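Long-range contacts in neurotrypsin (Mus musculus, PDB 6H8M), which is a secreted serine protease with a role in neuronal plasticity, represented here by its third scavenger receptor cysteine-rich (SRCR) domain: residues 4-9 and 19-24; 28-33 and 68-73; 33-38 and 55-60. One frame throughout, in Å; residues are numbered along the deposited sequence.

All three contacts lie within one SRCR domain; contact 1 closes before contact 2 opens. Contact 1 closes the hairpin of strands 6-10 and 18-23. Contact 2, its centre about 11 Å from that of contact 1, sits two strands further into the same mixed sheet, where strand 26-30 meets strand 68-74; Val-21 and Gly-28 bond the two regions together. Contact 3 is nested inside the loop that contact 2 closes and shares Asp-33 with it. Its centre lies about 10 Å from that of contact 2 and 16 Å from that of contact 1, and it ties the start of helix 37-46 to strand 53-56. Trp-35 reaches Val-19 and Ile-30, linking the helix side to the sheet.

Contact 1 of 3, residues 4-9 and 19-24; sequences FPIRLV and VEVFVN
The guanidinium of Arg-7 meets Glu-20 edge-on: NH2 reaches OE2 at 2.8 Å and NE reaches the same oxygen at 3.3 Å, so two nitrogens of one edge grip a single carboxylate oxygen. OE2 lies nearly in the guanidinium plane, while the two flat groups are turned 35° against each other. Trp-27 makes a cation-pi contact with Arg-7, and Arg-18 takes the other oxygen of Glu-20. At the Phe-4 ring, the carbonyl O of Phe-22 stands near the plane at the edge, and CG2 of Val-23 comes in obliquely, 3.8 Å from CD1. The Phe-22 ring receives Pro-5 CG obliquely and packs edge-to-face with Trp-27. These groups decorate the antiparallel hairpin of strands 6-10 and 18-23, which begins the SRCR sheet. Arg-7 and Glu-20 form a hydrogen-bonded pair of it, N to O at 2.9 Å in both directions, and Pro-5 O accepts from Phe-22 N at 3.0 Å. The chain of Arg-7 leaves the backbone between N and the carbonyl carbon (chi1 66°) and then runs extended across Glu-20 CB. A leucine in its place would probably leave Glu-20 OE2 without its two donors and the carboxylate freer to turn. Towards the helix and the loop beyond it, Ile-6 CG2 touches Val-21 CG1, and Leu-8 CD2 lies beside Val-19 CG2 at 4.0 Å.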
ATOM      1  N   PHE A   4      -7.094   6.749   7.286  1.00 54.85           N
ATOM      2  CA  PHE A   4      -7.722   6.089   6.181  1.00 57.80           C
ATOM      3  C   PHE A   4      -8.092   4.685   6.594  1.00 46.84           C
ATOM      4  O   PHE A   4      -7.221   3.994   7.145  1.00 45.93           O
ATOM      5  CB  PHE A   4      -6.692   5.903   5.060  1.00 58.08           C
ATOM      6  CG  PHE A   4      -6.299   7.197   4.412  1.00 64.46           C
ATOM      7  CD1 PHE A   4      -7.225   7.924   3.704  1.00 71.02           C
ATOM      8  CD2 PHE A   4      -4.993   7.645   4.469  1.00 71.44           C
ATOM      9  CE1 PHE A   4      -6.869   9.117   3.083  1.00 78.40           C
ATOM     10  CE2 PHE A   4      -4.632   8.831   3.847  1.00 76.62           C
ATOM     11  CZ  PHE A   4      -5.572   9.563   3.152  1.00 78.29           C
ATOM     12  N   PRO A   5      -9.288   4.176   6.278  1.00 43.05           N
ATOM     13  CA  PRO A   5      -9.462   2.717   6.327  1.00 41.33           C
ATOM     14  C   PRO A   5      -8.542   2.049   5.289  1.00 36.21           C
ATOM     15  O   PRO A   5      -8.476   2.504   4.108  1.00 39.52           O
ATOM     16  CB  PRO A   5     -10.970   2.530   6.022  1.00 43.97           C
ATOM     17  CG  PRO A   5     -11.586   3.928   6.250  1.00 45.35           C
ATOM     18  CD  PRO A   5     -10.490   4.883   5.816  1.00 43.15           C
ATOM     19  N   ILE A   6      -7.979   0.878   5.659  1.00 38.52           N
ATOM     20  CA  ILE A   6      -7.099   0.092   4.830  1.00 38.08           C
ATOM     21  C   ILE A   6      -7.409  -1.387   4.994  1.00 35.17           C
ATOM     22  O   ILE A   6      -7.899  -1.860   6.106  1.00 39.72           O
ATOM     23  CB  ILE A   6      -5.617   0.409   5.144  1.00 39.33           C
ATOM     24  CG1 ILE A   6      -5.210   0.065   6.544  1.00 45.15           C
ATOM     25  CG2 ILE A   6      -5.308   1.856   4.875  1.00 45.82           C
ATOM     26  CD1 ILE A   6      -3.712   0.191   6.729  1.00 48.14           C
ATOM     27  N   ARG A   7      -7.217  -2.125   3.906  1.00 35.72           N
ATOM     28  CA  ARG A   7      -7.362  -3.584   3.929  1.00 38.43           C
ATOM     29  C   ARG A   7      -6.374  -4.187   2.963  1.00 40.34           C
ATOM     30  O   ARG A   7      -5.950  -3.559   2.042  1.00 37.42           O
ATOM     31  CB  ARG A   7      -8.804  -3.988   3.583  1.00 39.26           C
ATOM     32  CG  ARG A   7      -9.265  -3.687   2.166  1.00 40.85           C
ATOM     33  CD  ARG A   7     -10.730  -4.013   1.928  1.00 46.01           C
ATOM     34  NE  ARG A   7     -11.006  -3.793   0.509  1.00 48.26           N
ATOM     35  CZ  ARG A   7     -12.196  -3.729  -0.015  1.00 53.22           C
ATOM     36  NH1 ARG A   7     -13.245  -3.853   0.781  1.00 52.83           N
ATOM     37  NH2 ARG A   7     -12.323  -3.562  -1.317  1.00 48.16           N
ATOM     38  N   LEU A   8      -6.036  -5.459   3.181  1.00 34.36           N
ATOM     39  CA  LEU A   8      -5.246  -6.249   2.267  1.00 37.19           C
ATOM     40  C   LEU A   8      -6.135  -7.303   1.562  1.00 41.22           C
ATOM     41  O   LEU A   8      -7.036  -7.875   2.232  1.00 41.53           O
ATOM     42  CB  LEU A   8      -4.132  -7.009   3.008  1.00 37.58           C
ATOM     43  CG  LEU A   8      -3.196  -6.092   3.795  1.00 39.67           C
ATOM     44  CD1 LEU A   8      -2.088  -6.948   4.397  1.00 39.76           C
ATOM     45  CD2 LEU A   8      -2.644  -4.927   2.949  1.00 40.60           C
ATOM     46  N   VAL A   9      -6.001  -7.406   0.240  1.00 38.53           N
ATOM     47  CA  VAL A   9      -6.867  -8.267  -0.566  1.00 38.40           C
ATOM     48  C   VAL A   9      -6.025  -9.211  -1.422  1.00 38.93           C
ATOM     49  O   VAL A   9      -4.939  -8.882  -1.881  1.00 40.05           O
ATOM     50  CB  VAL A   9      -7.738  -7.364  -1.482  1.00 44.68           C
ATOM     51  CG1 VAL A   9      -8.787  -8.190  -2.259  1.00 53.65           C
ATOM     52  CG2 VAL A   9      -8.448  -6.295  -0.653  1.00 49.23           C
ATOM     53  N   VAL A  19      -2.794  -3.636  -1.309  1.00 33.65           N
ATOM     54  CA  VAL A  19      -3.280  -2.578  -0.385  1.00 33.98           C
ATOM     55  C   VAL A  19      -4.460  -1.859  -0.994  1.00 36.82           C
ATOM     56  O   VAL A  19      -4.378  -1.428  -2.145  1.00 37.19           O
ATOM     57  CB  VAL A  19      -2.169  -1.560  -0.074  1.00 38.17           C
ATOM     58  CG1 VAL A  19      -2.766  -0.584   0.956  1.00 40.71           C
ATOM     59  CG2 VAL A  19      -0.940  -2.266   0.490  1.00 41.53           C
ATOM     60  N   GLU A  20      -5.606  -1.830  -0.276  1.00 35.92           N
ATOM     61  CA  GLU A  20      -6.723  -1.022  -0.690  1.00 38.06           C
ATOM     62  C   GLU A  20      -7.010  -0.004   0.415  1.00 38.95           C
ATOM     63  O   GLU A  20      -6.912  -0.304   1.626  1.00 39.67           O
ATOM     64  CB  GLU A  20      -7.931  -1.882  -1.077  1.00 39.84           C
ATOM     65  CG  GLU A  20      -7.577  -2.746  -2.308  1.00 41.08           C
ATOM     66  CD  GLU A  20      -8.653  -3.458  -3.064  1.00 48.94           C
ATOM     67  OE1 GLU A  20      -8.371  -3.865  -4.223  1.00 46.10           O
ATOM     68  OE2 GLU A  20      -9.723  -3.580  -2.473  1.00 49.37           O
ATOM     69  N   VAL A  21      -7.406   1.197  -0.014  1.00 38.19           N
ATOM     70  CA  VAL A  21      -7.668   2.259   0.913  1.00 37.85           C
ATOM     71  C   VAL A  21      -9.006   2.898   0.560  1.00 38.78           C
ATOM     72  O   VAL A  21      -9.402   2.918  -0.612  1.00 40.04           O
ATOM     73  CB  VAL A  21      -6.558   3.309   0.887  1.00 44.99           C
ATOM     74  CG1 VAL A  21      -5.208   2.664   1.073  1.00 55.58           C
ATOM     75  CG2 VAL A  21      -6.553   4.047  -0.446  1.00 50.73           C
ATOM     76  N   PHE A  22      -9.734   3.365   1.582  1.00 38.09           N
ATOM     77  CA  PHE A  22     -11.080   3.862   1.385  1.00 40.02           C
ATOM     78  C   PHE A  22     -11.050   5.393   1.488  1.00 43.47           C
ATOM     79  O   PHE A  22     -10.717   5.937   2.526  1.00 40.64           O
ATOM     80  CB  PHE A  22     -12.047   3.315   2.437  1.00 42.57           C
ATOM     81  CG  PHE A  22     -13.492   3.652   2.165  1.00 46.30           C
ATOM     82  CD1 PHE A  22     -14.216   2.866   1.285  1.00 45.24           C
ATOM     83  CD2 PHE A  22     -14.112   4.784   2.709  1.00 48.78           C
ATOM     84  CE1 PHE A  22     -15.538   3.153   1.007  1.00 48.58           C
ATOM     85  CE2 PHE A  22     -15.443   5.075   2.417  1.00 50.09           C
ATOM     86  CZ  PHE A  22     -16.151   4.262   1.572  1.00 48.64           C
ATOM     87  N   VAL A  23     -11.329   6.030   0.361  1.00 41.86           N
ATOM     88  CA  VAL A  23     -11.162   7.494   0.156  1.00 46.02           C
ATOM     89  C   VAL A  23     -12.317   7.943  -0.734  1.00 47.79           C
ATOM     90  O   VAL A  23     -12.606   7.276  -1.705  1.00 46.20           O
ATOM     91  CB  VAL A  23      -9.833   7.778  -0.559  1.00 46.51           C
ATOM     92  CG1 VAL A  23      -9.604   9.261  -0.786  1.00 51.59           C
ATOM     93  CG2 VAL A  23      -8.640   7.262   0.221  1.00 49.54           C
ATOM     94  N   ASN A  24     -12.939   9.091  -0.449  1.00 47.29           N
ATOM     95  CA  ASN A  24     -13.942   9.638  -1.333  1.00 50.55           C
ATOM     96  C   ASN A  24     -15.035   8.618  -1.655  1.00 51.75           C
ATOM     97  O   ASN A  24     -15.454   8.498  -2.789  1.00 51.61           O
ATOM     98  CB  ASN A  24     -13.252  10.169  -2.595  1.00 50.52           C
ATOM     99  CG  ASN A  24     -12.492  11.447  -2.296  1.00 51.52           C
ATOM    100  OD1 ASN A  24     -12.855  12.158  -1.386  1.00 50.48           O
ATOM    101  ND2 ASN A  24     -11.419  11.686  -3.014  1.00 51.61           N
TER

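Contact 2 of 3, residues 28-33 and 68-73; sequences GTICDD and IHMDNV
In the mixed sheet of the SRCR domain, strand 26-30 runs parallel to strand 68-74, and Thr-29 pairs with Ile-68 where the two first meet. Thr-29 O accepts from His-69 N at 2.8 Å; beyond it Cys-31 N gives a straighter bond to Met-70 O, 2.9 Å long. The short strands diverge by 50°, and Met-70 N, buried here, finds no partner in the model. Thr-29 OG1 stands 3.5 Å from Ile-68 CG1 and is hydrogen-bonded to Asp-100 OD1. Ile-68 CG2 reaches past it to Cys-31 CB, and the sulfur of this cysteine is bonded to Cys-95. Gly-28 leaves room for the imidazole of His-69: CD2 rests 3.5 Å from Gly-28 CA, where any beta carbon would run into the ring, and NE2 bonds to Gln-26 O. On the face opposite Thr-29 and Ile-68, Ile-30 CD1 lies near Met-70 SD and its CG2 near Val-73 CG2, both at loose packing distance. At the far end the carboxylate of Asp-33, its CG anti to the backbone N (chi1 -165°), meets Asn-72 ND2 at 2.9 Å through the anti lone pair of OD2. The amide is turned 69° from the carboxylate plane, so one N-H, not a flat pairing, makes this link. Two parallel neighbours joined by a long excursion through helix 37-46, with a disulfide cysteine just past the first strand, belong to the curved sheet and single helix characteristic of the SRCR fold.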
ATOM      1  N   GLY A  28     -10.093   1.811  -3.226  1.00 38.84           N
ATOM      2  CA  GLY A  28      -9.210   1.910  -4.391  1.00 41.42           C
ATOM      3  C   GLY A  28      -7.792   1.564  -4.031  1.00 40.39           C
ATOM      4  O   GLY A  28      -7.494   1.235  -2.865  1.00 41.01           O
ATOM      5  N   THR A  29      -6.907   1.618  -4.995  1.00 39.67           N
ATOM      6  CA  THR A  29      -5.559   1.057  -4.817  1.00 39.73           C
ATOM      7  C   THR A  29      -4.539   2.177  -4.695  1.00 41.65           C
ATOM      8  O   THR A  29      -4.870   3.335  -4.735  1.00 43.75           O
ATOM      9  CB  THR A  29      -5.243   0.104  -5.980  1.00 41.20           C
ATOM     10  OG1 THR A  29      -5.418   0.790  -7.226  1.00 42.34           O
ATOM     11  CG2 THR A  29      -6.272  -1.003  -6.012  1.00 41.25           C
ATOM     12  N   ILE A  30      -3.282   1.747  -4.551  1.00 40.71           N
ATOM     13  CA  ILE A  30      -2.135   2.614  -4.453  1.00 38.87           C
ATOM     14  C   ILE A  30      -1.116   2.205  -5.513  1.00 40.12           C
ATOM     15  O   ILE A  30      -0.759   1.018  -5.649  1.00 39.19           O
ATOM     16  CB  ILE A  30      -1.510   2.490  -3.060  1.00 41.94           C
ATOM     17  CG1 ILE A  30      -2.526   2.779  -1.968  1.00 43.25           C
ATOM     18  CG2 ILE A  30      -0.264   3.333  -2.938  1.00 43.50           C
ATOM     19  CD1 ILE A  30      -1.889   2.759  -0.575  1.00 47.30           C
ATOM     20  N   CYS A  31      -0.626   3.171  -6.283  1.00 41.41           N
ATOM     21  CA  CYS A  31       0.405   2.949  -7.312  1.00 45.84           C
ATOM     22  C   CYS A  31       1.759   2.581  -6.654  1.00 49.74           C
ATOM     23  O   CYS A  31       2.128   3.151  -5.652  1.00 46.56           O
ATOM     24  CB  CYS A  31       0.580   4.192  -8.172  1.00 50.31           C
ATOM     25  SG  CYS A  31       1.693   3.916  -9.566  1.00 56.85           S
ATOM     26  N   ASP A  32       2.522   1.686  -7.289  1.00 45.12           N
ATOM     27  CA  ASP A  32       3.769   1.186  -6.706  1.00 45.95           C
ATOM     28  C   ASP A  32       4.954   2.099  -7.004  1.00 47.04           C
ATOM     29  O   ASP A  32       6.064   1.742  -6.653  1.00 43.52           O
ATOM     30  CB  ASP A  32       4.054  -0.255  -7.148  1.00 40.94           C
ATOM     31  CG  ASP A  32       4.420  -0.371  -8.632  1.00 45.18           C
ATOM     32  OD1 ASP A  32       4.428   0.671  -9.329  1.00 44.25           O
ATOM     33  OD2 ASP A  32       4.619  -1.497  -9.108  1.00 45.53           O
ATOM     34  N   ASP A  33       4.747   3.252  -7.693  1.00 48.14           N
ATOM     35  CA  ASP A  33       5.828   4.133  -8.041  1.00 56.39           C
ATOM     36  C   ASP A  33       6.419   4.642  -6.719  1.00 55.39           C
ATOM     37  O   ASP A  33       5.710   5.269  -5.888  1.00 56.16           O
ATOM     38  CB  ASP A  33       5.311   5.300  -8.887  1.00 55.52           C
ATOM     39  CG  ASP A  33       6.500   5.979  -9.543  1.00 69.93           C
ATOM     40  OD1 ASP A  33       7.242   5.282 -10.278  1.00 80.40           O
ATOM     41  OD2 ASP A  33       6.761   7.104  -9.163  1.00 76.09           O
ATOM     42  N   ILE A  68      -7.471   4.529  -8.517  1.00 47.38           N
ATOM     43  CA  ILE A  68      -6.132   4.504  -7.934  1.00 47.52           C
ATOM     44  C   ILE A  68      -5.993   5.769  -7.109  1.00 47.60           C
ATOM     45  O   ILE A  68      -5.979   6.854  -7.642  1.00 47.23           O
ATOM     46  CB  ILE A  68      -5.062   4.372  -9.009  1.00 49.21           C
ATOM     47  CG1 ILE A  68      -5.339   3.142  -9.878  1.00 53.05           C
ATOM     48  CG2 ILE A  68      -3.662   4.345  -8.380  1.00 50.46           C
ATOM     49  CD1 ILE A  68      -4.372   3.036 -11.045  1.00 55.11           C
ATOM     50  N   HIS A  69      -6.097   5.630  -5.800  1.00 44.30           N
ATOM     51  CA  HIS A  69      -6.293   6.783  -4.921  1.00 46.37           C
ATOM     52  C   HIS A  69      -5.000   7.549  -4.703  1.00 49.34           C
ATOM     53  O   HIS A  69      -5.083   8.798  -4.469  1.00 50.67           O
ATOM     54  CB  HIS A  69      -6.857   6.371  -3.575  1.00 45.36           C
ATOM     55  CG  HIS A  69      -8.292   6.055  -3.596  1.00 46.02           C
ATOM     56  ND1 HIS A  69      -9.189   6.873  -4.220  1.00 46.00           N
ATOM     57  CD2 HIS A  69      -9.004   5.077  -2.982  1.00 41.45           C
ATOM     58  CE1 HIS A  69     -10.406   6.418  -4.031  1.00 45.90           C
ATOM     59  NE2 HIS A  69     -10.325   5.281  -3.253  1.00 44.08           N
ATOM     60  N   MET A  70      -3.852   6.860  -4.668  1.00 48.41           N
ATOM     61  CA  MET A  70      -2.608   7.551  -4.349  1.00 57.44           C
ATOM     62  C   MET A  70      -1.541   7.029  -5.315  1.00 60.58           C
ATOM     63  O   MET A  70      -1.544   5.826  -5.659  1.00 51.29           O
ATOM     64  CB  MET A  70      -2.170   7.330  -2.888  1.00 58.91           C
ATOM     65  CG  MET A  70      -3.294   7.471  -1.889  1.00 62.12           C
ATOM     66  SD  MET A  70      -2.881   6.921  -0.184  1.00 65.69           S
ATOM     67  CE  MET A  70      -4.225   7.677   0.721  1.00 74.41           C
ATOM     68  N   ASP A  71      -0.674   7.945  -5.731  1.00 63.24           N
ATOM     69  CA  ASP A  71       0.241   7.843  -6.895  1.00 73.70           C
ATOM     70  C   ASP A  71       1.691   7.838  -6.431  1.00 73.74           C
ATOM     71  O   ASP A  71       2.500   7.041  -6.978  1.00 86.20           O
ATOM     72  CB  ASP A  71       0.131   9.038  -7.852  1.00 91.17           C
ATOM     73  CG  ASP A  71      -1.082   9.033  -8.765  1.00103.44           C
ATOM     74  OD1 ASP A  71      -1.266   8.017  -9.496  1.00112.78           O
ATOM     75  OD2 ASP A  71      -1.845  10.041  -8.722  1.00117.86           O
ATOM     76  N   ASN A  72       2.021   8.673  -5.438  1.00 68.17           N
ATOM     77  CA  ASN A  72       3.392   8.786  -4.991  1.00 74.90           C
ATOM     78  C   ASN A  72       3.435   9.181  -3.529  1.00 74.51           C
ATOM     79  O   ASN A  72       3.592  10.344  -3.200  1.00 80.68           O
ATOM     80  CB  ASN A  72       4.185   9.850  -5.765  1.00 80.97           C
ATOM     81  CG  ASN A  72       5.254   9.234  -6.638  1.00 88.17           C
ATOM     82  OD1 ASN A  72       6.380   9.014  -6.188  1.00 99.55           O
ATOM     83  ND2 ASN A  72       4.902   8.950  -7.879  1.00 89.07           N
ATOM     84  N   VAL A  73       3.401   8.174  -2.677  1.00 63.67           N
ATOM     85  CA  VAL A  73       3.429   8.359  -1.254  1.00 65.70           C
ATOM     86  C   VAL A  73       4.902   8.416  -0.853  1.00 61.30           C
ATOM     87  O   VAL A  73       5.644   7.588  -1.385  1.00 57.33           O
ATOM     88  CB  VAL A  73       2.708   7.163  -0.591  1.00 65.55           C
ATOM     89  CG1 VAL A  73       2.677   7.275   0.916  1.00 64.59           C
ATOM     90  CG2 VAL A  73       1.302   6.969  -1.136  1.00 73.45           C
TER

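Contact 3 of 3, residues 33-38 and 55-60; sequences DGWTDK and ARTMAY
Asp-37 OD1 takes the backbone N-H of Ala-55 in a bond of 2.9 Å that is almost straight, 173° at the hydrogen. The donor comes from above the carboxylate, 41° out of its plane. Asp-37 is in the first turn of helix 37-46, and Ala-55 lies on strand 53-56, so the bond fastens the helix start to the strand. The methyl of Ala-55 fills the corner between the two segments: CB is 3.5 Å from Thr-36 O and 3.7 Å from Trp-35 CD1. The indole has CG anti to the backbone N (chi1 -174°), which swings the ring inward from the loop, over strand 102-105, where NE1 bonds to Gly-102 O. Thr-57 CG2 stands at the edge of the indole near its plane, 4.1 Å from CD1, the two side chains running antiparallel alongside each other. Within the strand segment, Arg-56 folds back so that NH1 reaches Ala-55 O at 3.0 Å. Thr-36 is the N-cap of the helix: OG1 accepts from Lys-38 N in a long bond of 3.3 Å, while the backbone N of Thr-36 is hydrogen-bonded to His-39 ND1. Met-58 N, further along, is held by Asp-32 OD2. The carboxylate of Asp-37 therefore sits at the positive end of the helix, with Arg-56 NH1 some way off and not in contact; both would probably favour its charged form, and a charged OD1 should in turn hold the strand's N-H more strongly than a neutral acceptor would.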
ATOM      1  N   ASP A  33       4.747   3.252  -7.693  1.00 48.14           N
ATOM      2  CA  ASP A  33       5.828   4.133  -8.041  1.00 56.39           C
ATOM      3  C   ASP A  33       6.419   4.642  -6.719  1.00 55.39           C
ATOM      4  O   ASP A  33       5.710   5.269  -5.888  1.00 56.16           O
ATOM      5  CB  ASP A  33       5.311   5.300  -8.887  1.00 55.52           C
ATOM      6  CG  ASP A  33       6.500   5.979  -9.543  1.00 69.93           C
ATOM      7  OD1 ASP A  33       7.242   5.282 -10.278  1.00 80.40           O
ATOM      8  OD2 ASP A  33       6.761   7.104  -9.163  1.00 76.09           O
ATOM      9  N   GLY A  34       7.684   4.344  -6.500  1.00 54.89           N
ATOM     10  CA  GLY A  34       8.321   4.756  -5.253  1.00 55.94           C
ATOM     11  C   GLY A  34       7.939   3.898  -4.038  1.00 53.20           C
ATOM     12  O   GLY A  34       8.272   4.300  -2.938  1.00 49.15           O
ATOM     13  N   TRP A  35       7.214   2.771  -4.212  1.00 44.55           N
ATOM     14  CA  TRP A  35       6.738   1.972  -3.106  1.00 42.20           C
ATOM     15  C   TRP A  35       7.873   1.022  -2.665  1.00 43.32           C
ATOM     16  O   TRP A  35       8.426   0.329  -3.501  1.00 43.08           O
ATOM     17  CB  TRP A  35       5.460   1.190  -3.515  1.00 42.46           C
ATOM     18  CG  TRP A  35       4.762   0.416  -2.435  1.00 39.27           C
ATOM     19  CD1 TRP A  35       4.841  -0.944  -2.227  1.00 37.25           C
ATOM     20  CD2 TRP A  35       3.737   0.891  -1.525  1.00 38.51           C
ATOM     21  NE1 TRP A  35       4.016  -1.274  -1.190  1.00 37.64           N
ATOM     22  CE2 TRP A  35       3.328  -0.194  -0.750  1.00 37.49           C
ATOM     23  CE3 TRP A  35       3.197   2.152  -1.278  1.00 42.68           C
ATOM     24  CZ2 TRP A  35       2.349  -0.091   0.235  1.00 37.47           C
ATOM     25  CZ3 TRP A  35       2.255   2.266  -0.288  1.00 39.84           C
ATOM     26  CH2 TRP A  35       1.872   1.176   0.494  1.00 41.94           C
ATOM     27  N   THR A  36       8.228   1.074  -1.384  1.00 42.50           N
ATOM     28  CA  THR A  36       9.364   0.279  -0.860  1.00 42.50           C
ATOM     29  C   THR A  36       8.965  -0.372   0.461  1.00 43.74           C
ATOM     30  O   THR A  36       7.791  -0.273   0.849  1.00 39.98           O
ATOM     31  CB  THR A  36      10.589   1.171  -0.629  1.00 46.39           C
ATOM     32  OG1 THR A  36      10.317   2.004   0.497  1.00 44.14           O
ATOM     33  CG2 THR A  36      10.926   2.031  -1.827  1.00 51.09           C
ATOM     34  N   ASP A  37       9.945  -0.973   1.141  1.00 43.54           N
ATOM     35  CA  ASP A  37       9.750  -1.635   2.459  1.00 46.72           C
ATOM     36  C   ASP A  37       9.286  -0.612   3.509  1.00 47.37           C
ATOM     37  O   ASP A  37       8.584  -1.027   4.442  1.00 42.66           O
ATOM     38  CB  ASP A  37      10.957  -2.492   2.851  1.00 51.11           C
ATOM     39  CG  ASP A  37      11.152  -3.698   1.947  1.00 50.51           C
ATOM     40  OD1 ASP A  37      10.322  -3.895   1.041  1.00 44.74           O
ATOM     41  OD2 ASP A  37      12.134  -4.428   2.155  1.00 49.69           O
ATOM     42  N   LYS A  38       9.730   0.648   3.417  1.00 45.20           N
ATOM     43  CA  LYS A  38       9.279   1.701   4.363  1.00 47.51           C
ATOM     44  C   LYS A  38       7.754   1.849   4.248  1.00 43.18           C
ATOM     45  O   LYS A  38       7.105   1.893   5.303  1.00 46.46           O
ATOM     46  CB  LYS A  38       9.994   3.017   4.045  1.00 55.15           C
ATOM     47  CG  LYS A  38      11.514   2.968   4.132  1.00 58.28           C
ATOM     48  CD  LYS A  38      12.169   4.311   3.892  1.00 68.84           C
ATOM     49  CE  LYS A  38      13.649   4.325   4.211  1.00 80.15           C
ATOM     50  NZ  LYS A  38      14.449   3.646   3.165  1.00 87.74           N
ATOM     51  N   ALA A  55       7.632  -4.888   0.833  1.00 36.83           N
ATOM     52  CA  ALA A  55       6.775  -4.454  -0.279  1.00 38.45           C
ATOM     53  C   ALA A  55       6.621  -5.571  -1.332  1.00 38.83           C
ATOM     54  O   ALA A  55       7.591  -6.326  -1.635  1.00 38.94           O
ATOM     55  CB  ALA A  55       7.378  -3.244  -0.936  1.00 38.85           C
ATOM     56  N   ARG A  56       5.447  -5.594  -2.014  1.00 35.92           N
ATOM     57  CA  ARG A  56       5.334  -6.345  -3.241  1.00 37.78           C
ATOM     58  C   ARG A  56       4.710  -5.437  -4.284  1.00 37.98           C
ATOM     59  O   ARG A  56       3.751  -4.744  -3.966  1.00 44.68           O
ATOM     60  CB  ARG A  56       4.403  -7.519  -2.987  1.00 34.32           C
ATOM     61  CG  ARG A  56       4.975  -8.660  -2.135  1.00 39.86           C
ATOM     62  CD  ARG A  56       5.997  -9.458  -2.934  1.00 40.05           C
ATOM     63  NE  ARG A  56       6.713 -10.500  -2.185  1.00 40.30           N
ATOM     64  CZ  ARG A  56       7.930 -10.385  -1.664  1.00 40.91           C
ATOM     65  NH1 ARG A  56       8.541  -9.211  -1.594  1.00 38.84           N
ATOM     66  NH2 ARG A  56       8.513 -11.460  -1.174  1.00 41.46           N
ATOM     67  N   THR A  57       5.316  -5.366  -5.472  1.00 37.21           N
ATOM     68  CA  THR A  57       4.974  -4.299  -6.464  1.00 36.28           C
ATOM     69  C   THR A  57       4.348  -4.971  -7.678  1.00 40.42           C
ATOM     70  O   THR A  57       4.318  -6.201  -7.818  1.00 38.22           O
ATOM     71  CB  THR A  57       6.213  -3.452  -6.752  1.00 40.92           C
ATOM     72  OG1 THR A  57       7.238  -4.370  -7.112  1.00 39.57           O
ATOM     73  CG2 THR A  57       6.582  -2.614  -5.554  1.00 38.21           C
ATOM     74  N   MET A  58       3.966  -4.151  -8.645  1.00 38.95           N
ATOM     75  CA  MET A  58       3.501  -4.574  -9.948  1.00 38.86           C
ATOM     76  C   MET A  58       2.381  -5.627  -9.822  1.00 38.65           C
ATOM     77  O   MET A  58       2.393  -6.641 -10.546  1.00 40.62           O
ATOM     78  CB  MET A  58       4.651  -5.132 -10.789  1.00 42.04           C
ATOM     79  CG  MET A  58       5.652  -4.116 -11.158  1.00 45.72           C
ATOM     80  SD  MET A  58       4.855  -2.744 -12.219  1.00 51.62           S
ATOM     81  CE  MET A  58       4.835  -3.485 -13.840  1.00 56.52           C
ATOM     82  N   ALA A  59       1.333  -5.290  -9.036  1.00 36.90           N
ATOM     83  CA  ALA A  59       0.135  -6.102  -8.921  1.00 36.26           C
ATOM     84  C   ALA A  59       0.502  -7.564  -8.660  1.00 41.19           C
ATOM     85  O   ALA A  59      -0.055  -8.533  -9.246  1.00 36.96           O
ATOM     86  CB  ALA A  59      -0.721  -6.003 -10.181  1.00 39.62           C
ATOM     87  N   TYR A  60       1.340  -7.768  -7.644  1.00 38.54           N
ATOM     88  CA  TYR A  60       1.890  -9.087  -7.314  1.00 34.75           C
ATOM     89  C   TYR A  60       0.799 -10.063  -6.952  1.00 40.27           C
ATOM     90  O   TYR A  60       0.911 -11.182  -7.415  1.00 38.49           O
ATOM     91  CB  TYR A  60       2.852  -8.932  -6.108  1.00 36.81           C
ATOM     92  CG  TYR A  60       3.493 -10.215  -5.678  1.00 35.70           C
ATOM     93  CD1 TYR A  60       4.683 -10.613  -6.270  1.00 34.40           C
ATOM     94  CD2 TYR A  60       2.975 -10.957  -4.653  1.00 37.61           C
ATOM     95  CE1 TYR A  60       5.268 -11.813  -5.877  1.00 36.97           C
ATOM     96  CE2 TYR A  60       3.578 -12.150  -4.230  1.00 38.87           C
ATOM     97  CZ  TYR A  60       4.698 -12.593  -4.894  1.00 41.45           C
ATOM     98  OH  TYR A  60       5.338 -13.716  -4.521  1.00 39.69           O
TER